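Local coordinates for putative TetR transcriptional regulator (Rhodococcus sp., PDB 2I10), which probably binds DNA as a TetR-family transcriptional regulator and holds p-nitrophenol in a pocket of its C-terminal domain, at residues E132-R135 and Q136-D140; T158-A161 and R162-M165. All coordinates share one frame; numbering follows the deposited sequence. Where two conformers were deposited one is given.

How the interactions relate
Following the chain from the N terminus, helix 121-148 comes first and carries interaction 1 on residues 132-140; helix 157-177 is the next helix and carries interaction 2 on residues 158-165. Each contact is local, joining residues three or four apart on one helix and closing no long loop. They run in series, so neither nests in nor crosses the other. Their centres lie about 10 Å apart, and the two helices pack directly: CG of R135 meets SE of M165 at 3.5 Å, while CD2 of L139 rests on CB of A161. Both contacts reach p-nitrophenol, whose pocket draws residues from both helices, and helix 157-177 also meets the second subunit.

Interaction 1 of 2, residues E132-R135 and Q136-D140; sequences EQMR and QTVLD. With NPO (p-nitrophenol), chain C.
R135 and L139, one helical turn apart, lie side by side and point the same way, and CD1 of L139 covers one face of the R135 guanidinium, 3.5 Å from NH2 and offset toward the rim. Over the opposite face comes the nitro oxygen O3 of p-nitrophenol, 3.9 Å from CZ of R135, so the guanidinium lies between the methyl and that oxygen. E132 is deposited in two conformers; in the one given, OE2 of E132 accepts a salt bridge from NE of R135 at 3.0 Å on its syn lone pair, tilted 21° out of the guanidinium plane, and in the other the bond may not hold. A bend at chi3 (74°) swings the guanidinium back over L139. All this happens on the long helix 121-148 of the TetR-type C-terminal domain, whose pocket also takes in R131 and R162. Further out, a water accepts a weak bond from NH1 of R135 and donates to OE1 of Q136. The other end of that amide, NE2, reaches OD1 of D140 at 2.9 Å, coming from above the carboxylate plane. Round the helix, O of Q133 is gripped twice, by OG1 of T137 at 2.7 Å and by N of T137 at 2.9 Å, from opposite faces of the carbonyl. T137 and M134 pack on L74 of helix 71-78.

Interaction 2 of 2, residues T158-A161 and R162-M165; sequences TALA and RYVM. With NPO (p-nitrophenol), chain C.
L160 and Y163 make the apolar touch across this turn of helix 157-177, with CD1 of L160 4.3 Å from CD2 of the tyrosine ring. Both are buried, and their neighbours make this the tightly packed part: L160 lies against F142, V194 and V195, and Y163 against V194. The ring edge of Y163 turns toward O of L160, and its hydroxyl makes a hydrogen bond to O of A191 and a weak one to OH of Y163 of the second subunit. Four i to i+4 backbone bonds, from R162 N to T158 O through M165 N to A161 O, carry the helix along. As in other TetR-family proteins, this helix belongs to the C-terminal ligand-binding and dimerisation region, and A159 packs on A186 of the second subunit. The looser edge is T158, partly exposed although it packs on E183 of the second subunit. R162 is a buried arm reaching the pocket. Bends at chi2 (61°) and chi3 (67°) bring its guanidinium edge-on to p-nitrophenol, with NH2 3.2 Å from the nitro oxygen O3; the shorter approaches to ring carbons are doubtful. The charge of R162 is answered by salt bridges to E174 and E183 of the second subunit, which probably help keep the guanidinium beside the ligand.

Interaction 1 of 2, residues E132-R135 and Q136-D140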
ATOM      1  N   GLU B 132      13.900  -5.644  -4.113  1.00 26.96           N
ATOM      2  CA  GLU B 132      15.251  -5.610  -3.591  0.50 27.23           C
ATOM      3  C   GLU B 132      16.191  -4.793  -4.467  1.00 26.25           C
ATOM      4  O   GLU B 132      17.109  -4.165  -3.971  1.00 25.92           O
ATOM      5  CB  GLU B 132      15.778  -7.029  -3.329  0.50 27.12           C
ATOM      6  CG  GLU B 132      15.136  -7.639  -2.101  0.50 27.92           C
ATOM      7  CD  GLU B 132      14.950  -6.630  -0.970  0.50 26.31           C
ATOM      8  OE1 GLU B 132      13.792  -6.366  -0.569  0.50 20.14           O
ATOM      9  OE2 GLU B 132      15.974  -6.076  -0.516  0.50 28.61           O
ATOM     10  N   GLN B 133      15.954  -4.789  -5.767  1.00 26.28           N
ATOM     11  CA  GLN B 133      16.751  -3.943  -6.646  0.50 26.54           C
ATOM     12  C   GLN B 133      16.430  -2.490  -6.379  1.00 26.58           C
ATOM     13  O   GLN B 133      17.307  -1.656  -6.377  1.00 26.87           O
ATOM     14  CB  GLN B 133      16.540  -4.281  -8.141  0.50 26.64           C
ATOM     15  CG  GLN B 133      17.542  -3.588  -9.059  0.50 25.96           C
ATOM     16  CD  GLN B 133      19.004  -3.763  -8.594  0.50 26.31           C
ATOM     17  OE1 GLN B 133      19.554  -4.856  -8.711  0.50 26.80           O
ATOM     18  NE2 GLN B 133      19.617  -2.695  -8.038  0.50 22.51           N
HETATM   19  N   MSE B 134      15.158  -2.180  -6.139  1.00 26.85           N
HETATM   20  CA  MSE B 134      14.814  -0.818  -5.756  1.00 28.58           C
HETATM   21  C   MSE B 134      15.515  -0.402  -4.440  1.00 26.13           C
HETATM   22  O   MSE B 134      16.101   0.656  -4.386  1.00 24.82           O
HETATM   23  CB  MSE B 134      13.301  -0.607  -5.661  1.00 27.71           C
HETATM   24  CG  MSE B 134      12.954   0.745  -5.008  1.00 32.06           C
HETATM   25 SE   MSE B 134      11.054   1.156  -5.022  0.80 36.36          SE
HETATM   26  CE  MSE B 134      10.435   0.077  -3.499  1.00 35.17           C
ATOM     27  N   ARG B 135      15.452  -1.255  -3.408  1.00 26.93           N
ATOM     28  CA  ARG B 135      16.080  -0.982  -2.138  1.00 27.47           C
ATOM     29  C   ARG B 135      17.582  -0.719  -2.343  1.00 27.73           C
ATOM     30  O   ARG B 135      18.099   0.269  -1.859  1.00 27.92           O
ATOM     31  CB  ARG B 135      15.874  -2.140  -1.137  1.00 27.72           C
ATOM     32  CG  ARG B 135      16.259  -1.771   0.307  1.00 27.68           C
ATOM     33  CD  ARG B 135      16.068  -2.935   1.308  1.00 29.30           C
ATOM     34  NE  ARG B 135      17.134  -3.876   1.073  1.00 35.01           N
ATOM     35  CZ  ARG B 135      18.277  -3.919   1.756  1.00 37.82           C
ATOM     36  NH1 ARG B 135      19.208  -4.799   1.383  1.00 37.28           N
ATOM     37  NH2 ARG B 135      18.465  -3.148   2.835  1.00 34.96           N
ATOM     38  N   GLN B 136      18.258  -1.613  -3.069  1.00 28.07           N
ATOM     39  CA  GLN B 136      19.685  -1.451  -3.332  1.00 28.89           C
ATOM     40  C   GLN B 136      20.052  -0.198  -4.147  1.00 27.57           C
ATOM     41  O   GLN B 136      21.074   0.411  -3.884  1.00 27.45           O
ATOM     42  CB  GLN B 136      20.288  -2.724  -3.969  1.00 28.28           C
ATOM     43  CG  GLN B 136      21.843  -2.684  -3.988  1.00 33.44           C
ATOM     44  CD  GLN B 136      22.456  -2.509  -2.601  1.00 36.08           C
ATOM     45  OE1 GLN B 136      22.095  -3.246  -1.666  1.00 37.53           O
ATOM     46  NE2 GLN B 136      23.358  -1.513  -2.444  1.00 36.14           N
ATOM     47  N   THR B 137      19.234   0.146  -5.147  1.00 27.41           N
ATOM     48  CA  THR B 137      19.419   1.352  -5.965  1.00 27.60           C
ATOM     49  C   THR B 137      19.325   2.635  -5.125  1.00 26.92           C
ATOM     50  O   THR B 137      20.075   3.612  -5.304  1.00 25.92           O
ATOM     51  CB  THR B 137      18.335   1.406  -7.095  1.00 29.57           C
ATOM     52  OG1 THR B 137      18.474   0.253  -7.956  1.00 31.90           O
ATOM     53  CG2 THR B 137      18.496   2.645  -7.932  1.00 31.14           C
ATOM     54  N   VAL B 138      18.367   2.639  -4.209  1.00 26.06           N
ATOM     55  CA  VAL B 138      18.200   3.742  -3.272  1.00 24.30           C
ATOM     56  C   VAL B 138      19.394   3.762  -2.327  1.00 23.77           C
ATOM     57  O   VAL B 138      19.976   4.793  -2.127  1.00 24.28           O
ATOM     58  CB  VAL B 138      16.794   3.629  -2.533  1.00 23.55           C
ATOM     59  CG1 VAL B 138      16.693   4.608  -1.400  1.00 23.87           C
ATOM     60  CG2 VAL B 138      15.691   3.900  -3.524  1.00 23.82           C
ATOM     61  N   LEU B 139      19.798   2.617  -1.795  1.00 24.28           N
ATOM     62  CA  LEU B 139      20.992   2.559  -0.935  1.00 25.80           C
ATOM     63  C   LEU B 139      22.269   3.021  -1.665  1.00 26.17           C
ATOM     64  O   LEU B 139      23.134   3.677  -1.052  1.00 25.89           O
ATOM     65  CB  LEU B 139      21.238   1.116  -0.388  1.00 24.77           C
ATOM     66  CG  LEU B 139      20.367   0.586   0.762  1.00 25.65           C
ATOM     67  CD1 LEU B 139      20.501  -0.938   0.957  1.00 25.16           C
ATOM     68  CD2 LEU B 139      20.649   1.382   2.069  1.00 24.42           C
ATOM     69  N   ASP B 140      22.413   2.640  -2.934  1.00 26.27           N
ATOM     70  CA  ASP B 140      23.592   3.066  -3.730  1.00 27.05           C
ATOM     71  C   ASP B 140      23.523   4.564  -3.819  1.00 28.03           C
ATOM     72  O   ASP B 140      24.545   5.237  -3.683  1.00 28.61           O
ATOM     73  CB  ASP B 140      23.553   2.490  -5.160  1.00 26.10           C
ATOM     74  CG  ASP B 140      23.904   1.026  -5.215  1.00 29.04           C
ATOM     75  OD1 ASP B 140      24.501   0.530  -4.226  1.00 28.49           O
ATOM     76  OD2 ASP B 140      23.607   0.350  -6.256  1.00 28.27           O
TER
HETATM   77  C1  NPO C 201      14.539  -7.417   3.700  0.80 64.93           C
HETATM   78  C2  NPO C 201      13.663  -8.424   4.065  0.80 64.24           C
HETATM   79  C3  NPO C 201      12.451  -8.564   3.439  0.80 62.43           C
HETATM   80  C4  NPO C 201      12.093  -7.706   2.442  0.80 62.84           C
HETATM   81  C5  NPO C 201      12.945  -6.683   2.045  0.80 62.33           C
HETATM   82  C6  NPO C 201      14.173  -6.537   2.674  0.80 64.08           C
HETATM   83  OH  NPO C 201      10.874  -7.906   1.880  0.80 64.06           O
HETATM   84  N1  NPO C 201      15.769  -7.375   4.410  0.80 65.63           N
HETATM   85  O2  NPO C 201      15.980  -8.282   5.227  0.80 67.14           O
HETATM   86  O3  NPO C 201      16.624  -6.500   4.234  0.80 65.28           O
HETATM   87  O   HOH W   1      22.202  -4.334   1.220  1.00 55.31           O

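Interaction 2 of 2, residues T158-A161 and R162-M165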
ATOM      1  N   THR B 158      20.075   2.445   5.829  1.00 30.60           N
ATOM      2  CA  THR B 158      19.239   1.268   5.818  1.00 30.53           C
ATOM      3  C   THR B 158      17.810   1.591   6.233  1.00 29.92           C
ATOM      4  O   THR B 158      16.848   1.210   5.540  1.00 29.83           O
ATOM      5  CB  THR B 158      19.883   0.197   6.703  1.00 30.09           C
ATOM      6  OG1 THR B 158      20.980  -0.365   5.974  1.00 33.44           O
ATOM      7  CG2 THR B 158      18.920  -0.912   6.972  1.00 32.22           C
ATOM      8  N   ALA B 159      17.669   2.278   7.377  1.00 28.58           N
ATOM      9  CA  ALA B 159      16.403   2.804   7.812  1.00 28.19           C
ATOM     10  C   ALA B 159      15.762   3.761   6.812  1.00 28.19           C
ATOM     11  O   ALA B 159      14.537   3.712   6.585  1.00 27.50           O
ATOM     12  CB  ALA B 159      16.552   3.503   9.192  1.00 26.87           C
ATOM     13  N   LEU B 160      16.572   4.670   6.264  1.00 28.47           N
ATOM     14  CA  LEU B 160      16.054   5.680   5.347  1.00 29.01           C
ATOM     15  C   LEU B 160      15.569   5.078   4.003  1.00 28.94           C
ATOM     16  O   LEU B 160      14.575   5.546   3.449  1.00 29.81           O
ATOM     17  CB  LEU B 160      17.088   6.773   5.113  1.00 29.25           C
ATOM     18  CG  LEU B 160      16.623   8.004   4.314  1.00 29.04           C
ATOM     19  CD1 LEU B 160      15.465   8.733   5.013  1.00 31.56           C
ATOM     20  CD2 LEU B 160      17.790   8.905   4.188  1.00 29.27           C
ATOM     21  N   ALA B 161      16.272   4.062   3.489  1.00 29.14           N
ATOM     22  CA  ALA B 161      15.796   3.265   2.324  1.00 28.10           C
ATOM     23  C   ALA B 161      14.446   2.596   2.564  1.00 28.09           C
ATOM     24  O   ALA B 161      13.575   2.634   1.720  1.00 27.87           O
ATOM     25  CB  ALA B 161      16.831   2.191   1.938  1.00 26.86           C
ATOM     26  N   ARG B 162      14.300   1.952   3.724  1.00 29.86           N
ATOM     27  CA  ARG B 162      13.044   1.323   4.119  1.00 29.41           C
ATOM     28  C   ARG B 162      11.952   2.373   4.206  1.00 28.98           C
ATOM     29  O   ARG B 162      10.833   2.155   3.779  1.00 29.50           O
ATOM     30  CB  ARG B 162      13.243   0.590   5.470  1.00 28.76           C
ATOM     31  CG  ARG B 162      12.128  -0.397   5.874  1.00 27.83           C
ATOM     32  CD  ARG B 162      11.961  -1.554   4.851  1.00 28.02           C
ATOM     33  NE  ARG B 162      13.128  -2.429   4.824  1.00 25.82           N
ATOM     34  CZ  ARG B 162      13.273  -3.518   4.068  1.00 25.03           C
ATOM     35  NH1 ARG B 162      12.325  -3.888   3.204  1.00 26.52           N
ATOM     36  NH2 ARG B 162      14.394  -4.218   4.156  1.00 22.22           N
ATOM     37  N   TYR B 163      12.268   3.533   4.739  1.00 28.58           N
ATOM     38  CA  TYR B 163      11.253   4.559   4.795  1.00 28.71           C
ATOM     39  C   TYR B 163      10.797   4.968   3.388  1.00 28.04           C
ATOM     40  O   TYR B 163       9.613   5.150   3.170  1.00 27.95           O
ATOM     41  CB  TYR B 163      11.729   5.785   5.560  1.00 29.39           C
ATOM     42  CG  TYR B 163      10.917   6.998   5.208  1.00 30.35           C
ATOM     43  CD1 TYR B 163       9.695   7.246   5.834  1.00 29.59           C
ATOM     44  CD2 TYR B 163      11.358   7.883   4.238  1.00 28.10           C
ATOM     45  CE1 TYR B 163       8.952   8.352   5.487  1.00 32.58           C
ATOM     46  CE2 TYR B 163      10.599   8.973   3.870  1.00 30.79           C
ATOM     47  CZ  TYR B 163       9.403   9.208   4.513  1.00 30.58           C
ATOM     48  OH  TYR B 163       8.654  10.338   4.173  1.00 34.34           O
ATOM     49  N   VAL B 164      11.734   5.147   2.458  1.00 27.44           N
ATOM     50  CA  VAL B 164      11.385   5.522   1.061  1.00 27.39           C
ATOM     51  C   VAL B 164      10.483   4.496   0.419  1.00 28.02           C
ATOM     52  O   VAL B 164       9.581   4.870  -0.312  1.00 28.86           O
ATOM     53  CB  VAL B 164      12.650   5.759   0.142  1.00 27.85           C
ATOM     54  CG1 VAL B 164      12.246   5.995  -1.347  1.00 27.67           C
ATOM     55  CG2 VAL B 164      13.478   6.951   0.666  1.00 25.97           C
HETATM   56  N   MSE B 165      10.752   3.206   0.666  1.00 28.48           N
HETATM   57  CA  MSE B 165       9.927   2.125   0.151  1.00 29.38           C
HETATM   58  C   MSE B 165       8.506   2.187   0.740  1.00 28.37           C
HETATM   59  O   MSE B 165       7.520   2.058   0.029  1.00 28.44           O
HETATM   60  CB  MSE B 165      10.568   0.788   0.503  1.00 28.48           C
HETATM   61  CG  MSE B 165      11.972   0.519  -0.208  1.00 31.69           C
HETATM   62 SE   MSE B 165      12.800  -1.045   0.591  0.80 35.81          SE
HETATM   63  CE  MSE B 165      11.702  -2.478  -0.134  1.00 33.04           C
TER
HETATM   64  C1  NPO C 201      14.539  -7.417   3.700  0.80 64.93           C
HETATM   65  C2  NPO C 201      13.663  -8.424   4.065  0.80 64.24           C
HETATM   66  C3  NPO C 201      12.451  -8.564   3.439  0.80 62.43           C
HETATM   67  C4  NPO C 201      12.093  -7.706   2.442  0.80 62.84           C
HETATM   68  C5  NPO C 201      12.945  -6.683   2.045  0.80 62.33           C
HETATM   69  C6  NPO C 201      14.173  -6.537   2.674  0.80 64.08           C
HETATM   70  OH  NPO C 201      10.874  -7.906   1.880  0.80 64.06           O
HETATM   71  N1  NPO C 201      15.769  -7.375   4.410  0.80 65.63           N
HETATM   72  O2  NPO C 201      15.980  -8.282   5.227  0.80 67.14           O
HETATM   73  O3  NPO C 201      16.624  -6.500   4.234  0.80 65.28           O